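Local coordinates for protein putative (Helicobacter pylori J99, PDB 4R7K) that is of unknown function but belongs to the SRPBCC superfamily, whose helix-grip folds commonly enclose a pocket for hydrophobic ligands, at residues Lys59-Gln62 / His63-Ala67. Sequence-based numbering, arbitrary orientation.
Sequences KVVQ and HLRDA
K59 and H63 meet one turn apart in the last two turns of helix 57-65, a short helix of the SRPBCC-type helix-grip fold. The backbone follows the alpha-helical i to i+4 pattern. H63 N donates to K59 O at 3.0 Å, L64 N to V60 O and R65 N to V61 O. The last of these is short, 2.7 Å, and fairly straight at 166°. L64 N also makes a weak second bond to V61 O, so that oxygen accepts two N-H groups. D66 N closes the series on Q62 O at 2.9 Å, just where the chain leaves helical geometry. H63 O and L64 O, at the helix end, are hydrogen-bonded to Y73 OH and W70 NE1.

The polar side chains form a second chain of bonds on the partly exposed side. K59 bends at chi2 and chi3 (54° and 62°), which turns its amine toward Q62. There NZ donates to Q62 OE1 at 2.9 Å. The other half of the same amide is also used: Q62 NE2 donates to a water, and that water donates to D66 OD2. The amide is thus held at both ends, which should fix its flip. D66 OD1 is hydrogen-bonded to T88 OG1 and S68 OG.

The H63 ring lies with one face over K59 O. Its ND1 is hydrogen-bonded to the hydroxyl OG of S190, on helix 174-190, and H69 and Y189 pack against the ring edge-to-face. V60 and L64 touch V143 of strand 136-146. V61 and R65 run side by side, with V61 CG1 3.7 Å from R65 CD. The guanidinium of R65 reaches L90 O through NH2. On the same side of the H63 ring as K59 O, K59 CD sits out of the ring plane just beyond H63 CE1, 3.3 Å away.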
loop_
_atom_site.group_PDB
_atom_site.type_symbol
_atom_site.label_atom_id
_atom_site.label_comp_id
_atom_site.label_asym_id
_atom_site.label_seq_id
_atom_site.Cartn_x
_atom_site.Cartn_y
_atom_site.Cartn_z
ATOM N N LYS A 59 -14.216 23.645 9.383
ATOM C CA LYS A 59 -13.906 23.380 7.991
ATOM C C LYS A 59 -13.882 21.879 7.718
ATOM O O LYS A 59 -14.355 21.418 6.702
ATOM C CB LYS A 59 -12.577 24.075 7.625
ATOM C CG LYS A 59 -12.257 24.180 6.140
ATOM C CD LYS A 59 -13.352 24.830 5.283
ATOM C CE LYS A 59 -13.663 26.262 5.647
ATOM N NZ LYS A 59 -14.719 26.827 4.756
ATOM N N VAL A 60 -13.347 21.116 8.642
ATOM C CA VAL A 60 -13.292 19.673 8.475
ATOM C C VAL A 60 -14.704 19.099 8.438
ATOM O O VAL A 60 -15.038 18.293 7.564
ATOM C CB VAL A 60 -12.442 19.026 9.589
ATOM C CG1 VAL A 60 -12.581 17.508 9.564
ATOM C CG2 VAL A 60 -10.991 19.445 9.445
ATOM N N VAL A 61 -15.556 19.555 9.355
ATOM C CA VAL A 61 -16.938 19.074 9.406
ATOM C C VAL A 61 -17.639 19.395 8.069
ATOM O O VAL A 61 -18.328 18.566 7.469
ATOM C CB VAL A 61 -17.678 19.672 10.618
ATOM C CG1 VAL A 61 -19.157 19.349 10.584
ATOM C CG2 VAL A 61 -17.085 19.183 11.917
ATOM N N GLN A 62 -17.421 20.607 7.575
ATOM C CA GLN A 62 -18.024 20.998 6.347
ATOM C C GLN A 62 -17.604 20.103 5.214
ATOM O O GLN A 62 -18.437 19.684 4.411
ATOM C CB GLN A 62 -17.605 22.417 6.034
ATOM C CG GLN A 62 -18.166 22.904 4.738
ATOM C CD GLN A 62 -17.646 24.256 4.376
ATOM O OE1 GLN A 62 -16.781 24.818 5.068
ATOM N NE2 GLN A 62 -18.149 24.788 3.274
ATOM N N HIS A 63 -16.313 19.802 5.132
ATOM C CA HIS A 63 -15.822 18.997 4.011
ATOM C C HIS A 63 -16.114 17.516 4.126
ATOM O O HIS A 63 -16.013 16.784 3.130
ATOM C CB HIS A 63 -14.346 19.221 3.759
ATOM C CG HIS A 63 -14.023 20.599 3.301
ATOM N ND1 HIS A 63 -12.861 21.243 3.649
ATOM C CD2 HIS A 63 -14.715 21.460 2.518
ATOM C CE1 HIS A 63 -12.845 22.442 3.101
ATOM N NE2 HIS A 63 -13.965 22.602 2.418
ATOM N N LEU A 64 -16.480 17.079 5.315
ATOM C CA LEU A 64 -16.897 15.694 5.517
ATOM C C LEU A 64 -18.402 15.586 5.299
ATOM O O LEU A 64 -18.853 14.694 4.584
ATOM C CB LEU A 64 -16.559 15.214 6.925
ATOM C CG LEU A 64 -17.112 13.838 7.263
ATOM C CD1 LEU A 64 -16.534 12.794 6.318
ATOM C CD2 LEU A 64 -16.779 13.478 8.698
ATOM N N ARG A 65 -19.179 16.459 5.942
ATOM C CA ARG A 65 -20.641 16.460 5.770
ATOM C C ARG A 65 -21.133 16.817 4.361
ATOM O O ARG A 65 -22.167 16.308 3.911
ATOM C CB ARG A 65 -21.310 17.473 6.700
ATOM C CG ARG A 65 -21.313 17.135 8.165
ATOM C CD ARG A 65 -22.172 18.198 8.858
ATOM N NE ARG A 65 -23.596 18.056 8.508
ATOM C CZ ARG A 65 -24.557 18.931 8.816
ATOM N NH1 ARG A 65 -24.269 20.073 9.443
ATOM N NH2 ARG A 65 -25.817 18.661 8.476
ATOM N N ASP A 66 -20.479 17.757 3.700
ATOM C CA ASP A 66 -20.929 18.110 2.356
ATOM C C ASP A 66 -20.220 17.184 1.376
ATOM O O ASP A 66 -19.101 17.424 0.930
ATOM C CB ASP A 66 -20.716 19.577 2.048
ATOM C CG ASP A 66 -21.246 19.965 0.674
ATOM O OD1 ASP A 66 -21.515 19.098 -0.177
ATOM O OD2 ASP A 66 -21.350 21.145 0.439
ATOM N N ALA A 67 -20.914 16.109 1.048
ATOM C CA ALA A 67 -20.376 15.065 0.201
ATOM C C ALA A 67 -19.969 15.515 -1.190
ATOM O O ALA A 67 -19.301 14.768 -1.882
ATOM C CB ALA A 67 -21.362 13.903 0.125
HETATM O O HOH W 1 -19.944 23.363 1.441
#